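Local atomic coordinates of surface glycan binding protein B (Bacteroides ovatus, PDB entry 6E57), a protein that binds mixed-linkage beta-glucan, probably holding this cereal polysaccharide at the surface of a gut bacterium for its utilization. Residues Ala151-Ser156 with Ile200-Ala205; Thr175-Ala180 with Tyr184-Ile189; Ile344-Thr349 with Asp394-Ile399; Met365-Gly370 with Tyr387-Thr392; Pro36-Pro41 with Ile109-Val114. One frame throughout, in Å; residues are numbered along the deposited sequence.

How the contacts relate
Contacts 1, 4 and 5 each join two sheets face to face through apolar side chains, without a hydrogen bond between their segments; contacts 1 and 5 are buried, contact 4 partly so. Contact 2 is a surface hairpin held by backbone hydrogen bonds, and contact 3, partly buried like contact 4, sets one leucine of a helix against a turn. Contacts 1 and 2 share the sheet of strands 150-154 and 184-188: A151 N lies 2.8 Å from Y187 O. Contacts 3 and 4 meet in the glycan-binding C-terminal domain, where G347 N lies 2.9 Å from L391 O. Contact 5 stands apart near the N-terminus, its centre about 38 Å from that of contact 1.

Contact 1 of 5, residues Ala151-Ser156 with Ile200-Ala205; sequences ARLYGS and IVLQDA. With NA (sodium ion), chain N; PO4 (phosphate ion), chain L.
L153 meets I200 and L202 between two strands whose nearest CA atoms, those of L153 and L202, are 10.4 Å apart, a spacing bridged by side chains alone. L153 buries the largest area and divides its two methyl groups between the partners. Its CD2 meets I200 CD1 tip to tip at 3.8 Å, while its CD1 lies 3.9 Å from L202 CD2, the two leucines running alongside each other and pointing opposite ways. The I200 CG1 branch is wedged between the backbone N and the carbonyl carbon (chi1 56°), and CD1 at its end touches both methyls of L153. I164 of strand 163-166 packs on L153 and L202, and Y187 of the neighbouring strand also borders L153.

The alternate residues of strand 150-154 turn to the other side. There R152 reaches out as an extended chain and presents the edge of its guanidinium to a phosphate ion, probably from the crystallisation liquor. NH1 and NH2 of R152 both donate to the phosphate O4, the latter at 2.7 Å, and R152 NH1 also donates to Y154 OH at 2.8 Å, nearly in the guanidinium plane. G155 O, where the chain turns a corner, binds the sodium ion at 2.5 Å. L153, I200 and L202, meeting between strands of two different sheets, form the apolar filling of a beta sandwich, consistent with an immunoglobulin-like domain.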
# COMPACT_ATOMS: atom_id res chain seq x y z
N ALA A 151 -15.64 8.55 -1.68
CA ALA A 151 -14.53 7.75 -1.15
C ALA A 151 -15.10 6.48 -0.50
O ALA A 151 -16.31 6.36 -0.33
CB ALA A 151 -13.74 8.57 -0.16
N ARG A 152 -14.20 5.54 -0.16
CA ARG A 152 -14.58 4.24 0.40
C ARG A 152 -13.86 3.99 1.73
O ARG A 152 -12.69 4.32 1.87
CB ARG A 152 -14.21 3.09 -0.54
CG ARG A 152 -14.66 3.28 -1.98
CD ARG A 152 -14.16 2.14 -2.84
NE ARG A 152 -14.93 2.06 -4.07
CZ ARG A 152 -15.04 0.97 -4.82
NH1 ARG A 152 -14.35 -0.11 -4.50
NH2 ARG A 152 -15.84 0.97 -5.87
N LEU A 153 -14.58 3.38 2.67
CA LEU A 153 -14.01 2.73 3.84
C LEU A 153 -14.27 1.22 3.72
O LEU A 153 -15.39 0.80 3.41
CB LEU A 153 -14.66 3.29 5.11
CG LEU A 153 -14.50 4.79 5.34
CD1 LEU A 153 -15.33 5.24 6.53
CD2 LEU A 153 -13.05 5.16 5.54
N TYR A 154 -13.22 0.42 3.94
CA TYR A 154 -13.30 -1.02 4.11
C TYR A 154 -13.08 -1.36 5.59
O TYR A 154 -12.27 -0.71 6.25
CB TYR A 154 -12.26 -1.75 3.25
CG TYR A 154 -12.49 -1.65 1.77
CD1 TYR A 154 -13.39 -2.47 1.12
CD2 TYR A 154 -11.77 -0.75 0.99
CE1 TYR A 154 -13.60 -2.40 -0.25
CE2 TYR A 154 -11.97 -0.66 -0.38
CZ TYR A 154 -12.88 -1.49 -1.00
OH TYR A 154 -13.08 -1.40 -2.34
N GLY A 155 -13.78 -2.38 6.08
CA GLY A 155 -13.61 -2.85 7.45
C GLY A 155 -14.65 -3.87 7.83
O GLY A 155 -14.91 -4.81 7.08
N SER A 156 -15.24 -3.68 9.02
CA SER A 156 -16.23 -4.59 9.61
C SER A 156 -17.34 -3.78 10.29
O SER A 156 -17.10 -2.70 10.82
CB SER A 156 -15.57 -5.53 10.59
OG SER A 156 -14.49 -6.21 9.98
N ILE A 200 -10.69 10.32 11.35
CA ILE A 200 -12.14 10.18 11.16
C ILE A 200 -12.71 9.32 12.30
O ILE A 200 -12.01 8.54 12.93
CB ILE A 200 -12.50 9.59 9.78
CG1 ILE A 200 -11.83 8.24 9.52
CG2 ILE A 200 -12.19 10.59 8.68
CD1 ILE A 200 -12.57 7.38 8.53
N VAL A 201 -14.02 9.50 12.53
CA VAL A 201 -14.76 8.83 13.58
C VAL A 201 -16.09 8.35 12.98
O VAL A 201 -16.76 9.10 12.27
CB VAL A 201 -14.98 9.77 14.78
CG1 VAL A 201 -15.97 9.21 15.79
CG2 VAL A 201 -13.66 10.12 15.46
N LEU A 202 -16.45 7.09 13.28
CA LEU A 202 -17.71 6.48 12.84
C LEU A 202 -18.74 6.62 13.96
O LEU A 202 -18.44 6.31 15.10
CB LEU A 202 -17.47 5.00 12.53
CG LEU A 202 -16.28 4.70 11.62
CD1 LEU A 202 -16.12 3.19 11.44
CD2 LEU A 202 -16.42 5.39 10.28
N GLN A 203 -19.96 7.07 13.61
CA GLN A 203 -21.02 7.33 14.59
C GLN A 203 -22.21 6.40 14.34
O GLN A 203 -22.62 6.18 13.21
CB GLN A 203 -21.44 8.81 14.52
CG GLN A 203 -22.58 9.16 15.46
CD GLN A 203 -22.62 10.63 15.80
OE1 GLN A 203 -21.68 11.19 16.35
NE2 GLN A 203 -23.73 11.28 15.46
N ASP A 204 -22.76 5.87 15.45
CA ASP A 204 -23.96 5.01 15.47
C ASP A 204 -25.23 5.86 15.35
O ASP A 204 -25.18 7.09 15.42
CB ASP A 204 -24.04 4.20 16.77
CG ASP A 204 -23.49 2.80 16.69
OD1 ASP A 204 -23.31 2.29 15.57
OD2 ASP A 204 -23.24 2.21 17.77
N ALA A 205 -26.36 5.17 15.20
CA ALA A 205 -27.69 5.77 15.30
C ALA A 205 -28.01 6.09 16.77
O ALA A 205 -28.80 7.00 17.05
CB ALA A 205 -28.72 4.83 14.71
NA NA N . -15.18 -7.03 5.91
P PO4 L . -16.02 -2.83 -6.84
O1 PO4 L . -15.30 -3.68 -5.82
O2 PO4 L . -17.47 -2.68 -6.42
O3 PO4 L . -15.97 -3.51 -8.19
O4 PO4 L . -15.37 -1.47 -6.90

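Contact 2 of 5, residues Thr175-Ala180 with Tyr184-Ile189; sequences TYVESA and YLEYTI. With PO4 (phosphate ion), chain L; PO4 (phosphate ion), chain J.
T175 O accepts the shortest backbone bond of this beta hairpin, from E186 N at 2.7 Å, and L185 CA adds a CA-H...O contact to the same oxygen. T175 N returns a bond to E186 O, closing the antiparallel hydrogen-bonded pair. Two residues along, at the next hydrogen-bonded pair, V177 N donates almost straight to Y184 O (2.9 Å, 176°), whereas the return from Y184 N to V177 O is weak. Between them Y176 and L185 form a non-hydrogen-bonded pair, with Y176 CB 4.2 Å from L185 CD1. The Y176 hydroxyl is hydrogen-bonded to N183 in the connecting turn and makes a weak bond to a second phosphate ion, not the one bound by R152.

On the side shared by T175, V177, Y184 and E186, the Y184 ring is carried across to V177 by its first torsion (chi1 54°), and R152 makes a cation-pi contact with it. V177 CB sits over one face of the Y184 ring, 3.9 Å from its centroid in a CH-pi contact, and V177 CG1 reaches Y184 OH at 3.5 Å.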
# COMPACT_ATOMS: atom_id res chain seq x y z
N THR A 175 -23.31 5.15 2.54
CA THR A 175 -24.00 4.08 1.86
C THR A 175 -23.12 2.83 1.90
O THR A 175 -21.99 2.84 1.43
CB THR A 175 -24.37 4.50 0.43
OG1 THR A 175 -25.19 5.66 0.52
CG2 THR A 175 -25.09 3.42 -0.34
N TYR A 176 -23.67 1.76 2.49
CA TYR A 176 -23.02 0.46 2.54
C TYR A 176 -23.32 -0.28 1.23
O TYR A 176 -24.47 -0.60 0.94
CB TYR A 176 -23.51 -0.32 3.77
CG TYR A 176 -22.82 -1.63 4.01
CD1 TYR A 176 -21.56 -1.69 4.59
CD2 TYR A 176 -23.42 -2.83 3.66
CE1 TYR A 176 -20.93 -2.90 4.82
CE2 TYR A 176 -22.80 -4.04 3.88
CZ TYR A 176 -21.55 -4.08 4.46
OH TYR A 176 -20.95 -5.29 4.68
N VAL A 177 -22.27 -0.54 0.45
CA VAL A 177 -22.41 -1.12 -0.88
C VAL A 177 -22.06 -2.61 -0.81
O VAL A 177 -20.99 -2.98 -0.35
CB VAL A 177 -21.52 -0.39 -1.91
CG1 VAL A 177 -21.69 -0.96 -3.31
CG2 VAL A 177 -21.77 1.11 -1.91
N GLU A 178 -23.00 -3.45 -1.27
CA GLU A 178 -22.74 -4.87 -1.48
C GLU A 178 -21.96 -5.03 -2.79
O GLU A 178 -22.27 -4.39 -3.79
CB GLU A 178 -24.05 -5.66 -1.50
CG GLU A 178 -24.75 -5.68 -0.16
CD GLU A 178 -25.50 -6.97 0.15
OE1 GLU A 178 -25.97 -7.63 -0.81
OE2 GLU A 178 -25.60 -7.32 1.34
N SER A 179 -20.95 -5.91 -2.76
CA SER A 179 -19.99 -6.06 -3.84
C SER A 179 -19.66 -7.55 -4.04
O SER A 179 -19.84 -8.36 -3.14
CB SER A 179 -18.75 -5.25 -3.56
OG SER A 179 -17.76 -5.47 -4.55
N ALA A 180 -19.17 -7.88 -5.24
CA ALA A 180 -18.66 -9.21 -5.57
C ALA A 180 -17.37 -9.47 -4.77
O ALA A 180 -17.12 -10.60 -4.35
CB ALA A 180 -18.42 -9.33 -7.06
N TYR A 184 -18.06 -2.13 1.16
CA TYR A 184 -17.44 -0.90 1.60
C TYR A 184 -18.51 0.13 1.95
O TYR A 184 -19.66 0.02 1.53
CB TYR A 184 -16.50 -0.37 0.51
CG TYR A 184 -17.11 -0.19 -0.85
CD1 TYR A 184 -17.69 1.01 -1.22
CD2 TYR A 184 -17.09 -1.21 -1.79
CE1 TYR A 184 -18.24 1.20 -2.48
CE2 TYR A 184 -17.64 -1.04 -3.05
CZ TYR A 184 -18.22 0.17 -3.40
OH TYR A 184 -18.77 0.34 -4.63
N LEU A 185 -18.11 1.13 2.74
CA LEU A 185 -18.94 2.26 3.09
C LEU A 185 -18.56 3.44 2.18
O LEU A 185 -17.46 3.98 2.28
CB LEU A 185 -18.75 2.60 4.57
CG LEU A 185 -19.79 3.55 5.17
CD1 LEU A 185 -21.17 2.91 5.20
CD2 LEU A 185 -19.38 3.96 6.58
N GLU A 186 -19.47 3.78 1.26
CA GLU A 186 -19.30 4.90 0.34
C GLU A 186 -19.75 6.18 1.06
O GLU A 186 -20.76 6.18 1.76
CB GLU A 186 -20.12 4.64 -0.93
CG GLU A 186 -19.61 5.39 -2.15
CD GLU A 186 -20.20 4.89 -3.46
OE1 GLU A 186 -21.44 4.92 -3.60
OE2 GLU A 186 -19.41 4.47 -4.34
N TYR A 187 -18.98 7.26 0.89
CA TYR A 187 -19.29 8.54 1.50
C TYR A 187 -18.69 9.67 0.64
O TYR A 187 -17.69 9.46 -0.03
CB TYR A 187 -18.79 8.58 2.95
CG TYR A 187 -17.29 8.60 3.13
CD1 TYR A 187 -16.52 7.50 2.80
CD2 TYR A 187 -16.65 9.71 3.65
CE1 TYR A 187 -15.14 7.50 2.98
CE2 TYR A 187 -15.28 9.73 3.84
CZ TYR A 187 -14.52 8.62 3.50
OH TYR A 187 -13.17 8.64 3.68
N THR A 188 -19.33 10.84 0.68
CA THR A 188 -18.91 12.02 -0.07
C THR A 188 -18.12 12.96 0.84
O THR A 188 -18.58 13.30 1.93
CB THR A 188 -20.11 12.76 -0.68
OG1 THR A 188 -20.95 11.81 -1.34
CG2 THR A 188 -19.71 13.83 -1.66
N ILE A 189 -16.94 13.39 0.38
CA ILE A 189 -16.13 14.38 1.08
C ILE A 189 -16.73 15.75 0.80
O ILE A 189 -16.96 16.10 -0.36
CB ILE A 189 -14.65 14.31 0.65
CG1 ILE A 189 -14.07 12.90 0.73
CG2 ILE A 189 -13.82 15.30 1.45
CD1 ILE A 189 -14.01 12.32 2.12
P PO4 L . -16.02 -2.83 -6.84
O1 PO4 L . -15.30 -3.68 -5.82
O2 PO4 L . -17.47 -2.68 -6.42
O3 PO4 L . -15.97 -3.51 -8.19
O4 PO4 L . -15.37 -1.47 -6.90
P PO4 J . -19.15 -6.60 7.39
O1 PO4 J . -18.45 -7.38 8.48
O2 PO4 J . -20.62 -6.92 7.40
O3 PO4 J . -18.55 -6.96 6.05
O4 PO4 J . -18.97 -5.11 7.64

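Contact 3 of 5, residues Ile344-Thr349 with Asp394-Ile399; sequences ITAGST and DMLNKI
L396 projects from helix 393-401 toward the turn after helix 338-343, and its side chain crosses that of I344 at about a right angle. Its two methyl groups have separate tasks. L396 CD2 lies beside the beta-branched part of I344, 4.1 Å from I344 CG2, while L396 CD1 rests on the backbone that follows, 3.6 Å from A346 N and close to the I344 carbonyl. The L396 CG lies anti to its own carbonyl carbon (chi1 -70°), which carries both methyls off the helix to the turn. A346 adds its CB at 4.2 Å from L396 CD1, at the exposed margin of the contact.

The surface that L396 meets is shaped by a type II beta turn from T345 to S348, in which S348 N donates to T345 O at 3.2 Å. G347 takes the third position of the turn with a positive phi (102°), and its backbone is hydrogen-bonded to L391, a residue just before the helix that also packs on L396. The arrangement is that of a helix packed on a type II beta turn: L396 joins helix 393-401 to the turn that leads into strand 349-356 of the C-terminal beta domain.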
# COMPACT_ATOMS: atom_id res chain seq x y z
N ILE A 344 18.00 -16.67 -22.96
CA ILE A 344 17.35 -15.81 -21.98
C ILE A 344 18.29 -15.59 -20.79
O ILE A 344 18.89 -16.56 -20.30
CB ILE A 344 15.99 -16.39 -21.54
CG1 ILE A 344 14.98 -16.40 -22.70
CG2 ILE A 344 15.46 -15.64 -20.33
CD1 ILE A 344 13.72 -17.18 -22.41
N THR A 345 18.41 -14.34 -20.35
CA THR A 345 19.26 -13.96 -19.22
C THR A 345 18.47 -14.10 -17.91
O THR A 345 17.29 -13.76 -17.85
CB THR A 345 19.83 -12.55 -19.38
OG1 THR A 345 18.73 -11.63 -19.29
CG2 THR A 345 20.57 -12.34 -20.68
N ALA A 346 19.14 -14.57 -16.85
CA ALA A 346 18.54 -14.77 -15.54
C ALA A 346 17.93 -13.45 -15.05
O ALA A 346 18.52 -12.39 -15.22
CB ALA A 346 19.56 -15.29 -14.57
N GLY A 347 16.73 -13.55 -14.46
CA GLY A 347 16.01 -12.39 -13.94
C GLY A 347 14.89 -11.95 -14.86
O GLY A 347 14.04 -11.16 -14.46
N SER A 348 14.89 -12.46 -16.10
CA SER A 348 13.88 -12.14 -17.09
C SER A 348 12.53 -12.72 -16.66
O SER A 348 12.48 -13.75 -15.98
CB SER A 348 14.28 -12.65 -18.44
OG SER A 348 15.58 -12.20 -18.78
N THR A 349 11.46 -12.04 -17.07
CA THR A 349 10.09 -12.42 -16.73
C THR A 349 9.44 -13.10 -17.94
O THR A 349 9.22 -12.46 -18.97
CB THR A 349 9.26 -11.21 -16.31
OG1 THR A 349 9.98 -10.52 -15.29
CG2 THR A 349 7.89 -11.59 -15.79
N ASP A 394 19.11 -20.79 -12.01
CA ASP A 394 18.88 -22.20 -11.67
C ASP A 394 17.78 -22.78 -12.57
O ASP A 394 17.93 -23.88 -13.08
CB ASP A 394 18.54 -22.38 -10.19
CG ASP A 394 19.75 -22.42 -9.27
OD1 ASP A 394 20.87 -22.15 -9.75
OD2 ASP A 394 19.56 -22.73 -8.09
N MET A 395 16.68 -22.04 -12.74
CA MET A 395 15.58 -22.46 -13.59
C MET A 395 16.08 -22.66 -15.03
O MET A 395 15.83 -23.70 -15.63
CB MET A 395 14.44 -21.43 -13.60
CG MET A 395 13.61 -21.45 -12.34
SD MET A 395 12.24 -20.28 -12.45
CE MET A 395 11.84 -20.09 -10.71
N LEU A 396 16.79 -21.66 -15.56
CA LEU A 396 17.31 -21.70 -16.93
C LEU A 396 18.25 -22.91 -17.10
O LEU A 396 18.23 -23.56 -18.15
CB LEU A 396 18.03 -20.39 -17.25
CG LEU A 396 17.12 -19.16 -17.38
CD1 LEU A 396 17.94 -17.88 -17.38
CD2 LEU A 396 16.28 -19.24 -18.65
N ASN A 397 19.06 -23.19 -16.07
CA ASN A 397 20.02 -24.30 -16.09
C ASN A 397 19.28 -25.64 -16.15
O ASN A 397 19.70 -26.55 -16.86
CB ASN A 397 20.95 -24.28 -14.88
CG ASN A 397 21.97 -23.16 -14.93
OD1 ASN A 397 22.15 -22.50 -15.95
ND2 ASN A 397 22.64 -22.94 -13.81
N LYS A 398 18.20 -25.74 -15.38
CA LYS A 398 17.42 -26.96 -15.27
C LYS A 398 16.69 -27.22 -16.59
O LYS A 398 16.57 -28.36 -17.03
CB LYS A 398 16.47 -26.87 -14.08
CG LYS A 398 15.74 -28.16 -13.73
CD LYS A 398 15.06 -28.13 -12.38
CE LYS A 398 16.04 -28.23 -11.23
NZ LYS A 398 15.37 -28.67 -9.99
N ILE A 399 16.21 -26.15 -17.23
CA ILE A 399 15.52 -26.23 -18.52
C ILE A 399 16.44 -26.86 -19.57
O ILE A 399 16.00 -27.68 -20.37
CB ILE A 399 14.99 -24.85 -18.94
CG1 ILE A 399 13.79 -24.42 -18.08
CG2 ILE A 399 14.64 -24.82 -20.42
CD1 ILE A 399 13.37 -22.98 -18.27

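Contact 4 of 5, residues Met365-Gly370 with Tyr387-Thr392; sequences MQLATG and YTLILT. With EDO (1,2-ethanediol), chain I.
Apolar contacts centre on L367, which reaches two residues of strand 385-390. L367 CD1 meets Y387 alone, lying 3.9 Å from Y387 CD1 and approaching the ring obliquely; L367 CD2 lies 3.9 Å from L389 CD2 and also approaches the Y387 ring. In both pairs the side chains overlap flank to flank, each pointing back toward the other's strand, and so interleave between the strand segments 365-369 and 387-390, whose axes are 9.7 Å apart at closest approach and inclined at 31°. The Y387 ring extends toward strand 364-369 because its CG is anti to the backbone N (chi1 -164°), and L389 takes the same first torsion, so both residues send their side chains across the gap.

A sulfur-aromatic contact joins the other end. M365 SD stands 5.3 Å from the centroid of the Y387 ring, set obliquely at 47° from the ring normal, and the terminal methyl M365 CE comes to 4.4 Å from Y387 CB. M379 and A376 also pack on Y387, and F405 and C407 pack on L367.

Polar groups lie outside this apolar layer. Q366, which points away, is hydrogen-bonded through NE2 to A376 O, with a weak bond to an ethanediol molecule. T392 caps the N-terminus of helix 393-401 by accepting from M395 N. Side chains interleaved between two facing sheets are the mark of a beta sandwich, here within the domain that carries the glycan pocket with Y371 and W372.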
# COMPACT_ATOMS: atom_id res chain seq x y z
N MET A 365 -3.10 -25.74 -14.91
CA MET A 365 -1.86 -25.58 -15.68
C MET A 365 -0.66 -25.56 -14.73
O MET A 365 -0.79 -25.27 -13.54
CB MET A 365 -1.86 -24.28 -16.50
CG MET A 365 -1.65 -23.02 -15.67
SD MET A 365 -1.62 -21.51 -16.67
CE MET A 365 -0.13 -21.77 -17.63
N GLN A 366 0.52 -25.87 -15.28
CA GLN A 366 1.80 -25.75 -14.59
C GLN A 366 2.91 -25.55 -15.63
O GLN A 366 2.92 -26.20 -16.67
CB GLN A 366 2.08 -26.99 -13.73
CG GLN A 366 3.29 -26.84 -12.81
CD GLN A 366 3.65 -28.10 -12.06
OE1 GLN A 366 3.45 -29.22 -12.53
NE2 GLN A 366 4.21 -27.93 -10.87
N LEU A 367 3.82 -24.61 -15.34
CA LEU A 367 5.05 -24.45 -16.11
C LEU A 367 6.08 -25.46 -15.60
O LEU A 367 6.27 -25.57 -14.39
CB LEU A 367 5.57 -23.02 -15.97
CG LEU A 367 4.96 -21.99 -16.92
CD1 LEU A 367 3.46 -21.88 -16.71
CD2 LEU A 367 5.63 -20.64 -16.75
N ALA A 368 6.71 -26.19 -16.52
CA ALA A 368 7.61 -27.28 -16.15
C ALA A 368 8.72 -27.43 -17.19
O ALA A 368 8.68 -26.82 -18.26
CB ALA A 368 6.82 -28.56 -16.01
N THR A 369 9.69 -28.29 -16.85
CA THR A 369 10.75 -28.70 -17.75
C THR A 369 10.23 -29.83 -18.64
O THR A 369 9.09 -30.28 -18.48
CB THR A 369 11.99 -29.16 -16.97
OG1 THR A 369 11.65 -30.39 -16.34
CG2 THR A 369 12.46 -28.15 -15.95
N GLY A 370 11.09 -30.29 -19.55
CA GLY A 370 10.81 -31.43 -20.42
C GLY A 370 10.65 -32.73 -19.65
O GLY A 370 10.05 -33.67 -20.17
N TYR A 387 -0.06 -15.78 -16.80
CA TYR A 387 0.85 -16.33 -15.79
C TYR A 387 2.25 -15.74 -16.01
O TYR A 387 2.83 -15.94 -17.07
CB TYR A 387 0.88 -17.86 -15.88
CG TYR A 387 1.48 -18.54 -14.68
CD1 TYR A 387 2.85 -18.67 -14.53
CD2 TYR A 387 0.67 -19.07 -13.69
CE1 TYR A 387 3.40 -19.29 -13.42
CE2 TYR A 387 1.20 -19.71 -12.58
CZ TYR A 387 2.57 -19.82 -12.44
OH TYR A 387 3.09 -20.45 -11.35
N THR A 388 2.78 -15.01 -15.02
CA THR A 388 4.15 -14.49 -15.08
C THR A 388 5.04 -15.26 -14.10
O THR A 388 4.59 -15.67 -13.04
CB THR A 388 4.21 -12.98 -14.85
OG1 THR A 388 3.65 -12.69 -13.57
CG2 THR A 388 3.47 -12.18 -15.90
N LEU A 389 6.30 -15.45 -14.49
CA LEU A 389 7.29 -16.18 -13.71
C LEU A 389 8.67 -15.63 -14.05
O LEU A 389 9.03 -15.52 -15.23
CB LEU A 389 7.20 -17.67 -14.05
CG LEU A 389 8.23 -18.57 -13.37
CD1 LEU A 389 7.87 -18.81 -11.91
CD2 LEU A 389 8.37 -19.89 -14.11
N ILE A 390 9.44 -15.29 -13.01
CA ILE A 390 10.82 -14.85 -13.16
C ILE A 390 11.70 -16.10 -13.28
O ILE A 390 11.70 -16.94 -12.38
CB ILE A 390 11.24 -13.93 -12.00
CG1 ILE A 390 10.41 -12.65 -11.99
CG2 ILE A 390 12.73 -13.64 -12.05
CD1 ILE A 390 10.70 -11.73 -10.83
N LEU A 391 12.43 -16.20 -14.40
CA LEU A 391 13.34 -17.30 -14.67
C LEU A 391 14.71 -16.99 -14.05
O LEU A 391 15.46 -16.15 -14.56
CB LEU A 391 13.45 -17.50 -16.19
CG LEU A 391 12.14 -17.82 -16.90
CD1 LEU A 391 12.33 -17.87 -18.40
CD2 LEU A 391 11.56 -19.14 -16.40
N THR A 392 15.03 -17.68 -12.96
CA THR A 392 16.34 -17.60 -12.30
C THR A 392 17.38 -18.36 -13.13
O THR A 392 17.03 -19.08 -14.06
CB THR A 392 16.28 -18.15 -10.87
OG1 THR A 392 15.88 -19.52 -10.95
CG2 THR A 392 15.33 -17.38 -9.98
C1 EDO I . 5.30 -30.81 -8.43
O1 EDO I . 5.30 -29.43 -8.04
C2 EDO I . 5.97 -30.96 -9.80
O2 EDO I . 7.38 -31.21 -9.65

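Contact 5 of 5, residues Pro36-Pro41 with Ile109-Val114; sequences PHILAP and IEVETV
V111 of strand 103-113 meets I38 and P36 from the side of its strand that also carries I109, two residues earlier, which points toward segment 36-41 and also packs on L67, W79 and F43. E110, between them, turns away. The two methyls of V111 serve different partners. V111 CG2 lies 3.8 Å from I38 CD1, and the two side chains cross obliquely, with I38 CG1 also near V111 CG2 at 4.0 Å. V111 CG1, anti to the backbone N (chi1 -180°), reaches the proline ring instead, 4.3 Å from P36 CB. E112 faces away like E110, with a long, weak ion pair to K118. T113 again points toward segment 36-41, its CA 6.5 Å from P36 CA, and its hydroxyl is hydrogen-bonded to Y74 O.

P36 and I38 also touch T119 of strand 118-128. Beyond I38, L39 and A40 both face T68 in a classic beta bulge. The edge strand 37-40 of a three-stranded sheet thus packs over the five-stranded sheet containing strand 103-113, as in a beta sandwich.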
# COMPACT_ATOMS: atom_id res chain seq x y z
N PRO A 36 18.23 15.30 32.81
CA PRO A 36 17.04 14.48 33.01
C PRO A 36 17.21 13.08 32.39
O PRO A 36 17.65 12.96 31.24
CB PRO A 36 15.95 15.29 32.29
CG PRO A 36 16.70 15.96 31.15
CD PRO A 36 18.07 16.27 31.71
N HIS A 37 16.88 12.05 33.18
CA HIS A 37 16.94 10.65 32.75
C HIS A 37 15.60 9.97 33.04
O HIS A 37 15.05 10.13 34.14
CB HIS A 37 18.10 9.92 33.46
CG HIS A 37 19.46 10.34 33.01
ND1 HIS A 37 20.03 9.88 31.84
CD2 HIS A 37 20.37 11.16 33.58
CE1 HIS A 37 21.23 10.41 31.70
NE2 HIS A 37 21.46 11.19 32.76
N ILE A 38 15.08 9.23 32.06
CA ILE A 38 13.92 8.37 32.25
C ILE A 38 14.43 6.96 32.55
O ILE A 38 14.92 6.27 31.66
CB ILE A 38 12.99 8.39 31.02
CG1 ILE A 38 12.47 9.80 30.73
CG2 ILE A 38 11.85 7.39 31.19
CD1 ILE A 38 11.84 9.96 29.36
N LEU A 39 14.34 6.56 33.82
CA LEU A 39 14.89 5.30 34.30
C LEU A 39 13.99 4.14 33.86
O LEU A 39 14.48 3.17 33.28
CB LEU A 39 15.04 5.35 35.82
CG LEU A 39 16.01 6.39 36.36
CD1 LEU A 39 16.09 6.34 37.88
CD2 LEU A 39 17.40 6.21 35.75
N ALA A 40 12.69 4.25 34.17
CA ALA A 40 11.70 3.22 33.83
C ALA A 40 10.41 3.89 33.36
O ALA A 40 10.06 4.97 33.82
CB ALA A 40 11.46 2.32 35.01
N PRO A 41 9.70 3.24 32.43
CA PRO A 41 10.15 2.02 31.77
C PRO A 41 11.16 2.33 30.65
O PRO A 41 11.26 3.47 30.20
CB PRO A 41 8.86 1.42 31.20
CG PRO A 41 8.05 2.63 30.81
CD PRO A 41 8.48 3.72 31.77
N ILE A 109 6.73 11.92 24.67
CA ILE A 109 6.95 12.12 26.10
C ILE A 109 8.11 13.11 26.26
O ILE A 109 9.26 12.74 26.08
CB ILE A 109 7.24 10.78 26.81
CG1 ILE A 109 6.15 9.74 26.54
CG2 ILE A 109 7.46 11.00 28.30
CD1 ILE A 109 6.51 8.34 26.97
N GLU A 110 7.78 14.36 26.60
CA GLU A 110 8.77 15.42 26.76
C GLU A 110 8.97 15.69 28.26
O GLU A 110 8.04 16.10 28.95
CB GLU A 110 8.34 16.68 26.01
CG GLU A 110 8.33 16.50 24.51
CD GLU A 110 8.31 17.78 23.69
OE1 GLU A 110 8.53 18.87 24.28
OE2 GLU A 110 8.07 17.69 22.47
N VAL A 111 10.19 15.45 28.73
CA VAL A 111 10.59 15.70 30.11
C VAL A 111 11.50 16.93 30.13
O VAL A 111 12.45 17.01 29.35
CB VAL A 111 11.30 14.47 30.72
CG1 VAL A 111 11.72 14.72 32.16
CG2 VAL A 111 10.44 13.22 30.61
N GLU A 112 11.20 17.89 31.02
CA GLU A 112 11.99 19.10 31.20
C GLU A 112 12.26 19.31 32.69
O GLU A 112 11.37 19.12 33.52
CB GLU A 112 11.27 20.31 30.60
CG GLU A 112 12.18 21.49 30.33
CD GLU A 112 11.47 22.75 29.86
OE1 GLU A 112 10.44 23.11 30.47
OE2 GLU A 112 11.95 23.37 28.89
N THR A 113 13.49 19.71 33.01
CA THR A 113 13.88 20.03 34.38
C THR A 113 13.70 21.54 34.61
O THR A 113 13.43 22.29 33.68
CB THR A 113 15.31 19.54 34.68
OG1 THR A 113 15.53 19.69 36.08
CG2 THR A 113 16.39 20.27 33.92
N VAL A 114 13.86 21.96 35.87
CA VAL A 114 13.64 23.36 36.27
C VAL A 114 14.67 24.28 35.58
O VAL A 114 14.35 25.42 35.28
CB VAL A 114 13.68 23.53 37.81
CG1 VAL A 114 12.56 22.75 38.49
CG2 VAL A 114 15.03 23.17 38.41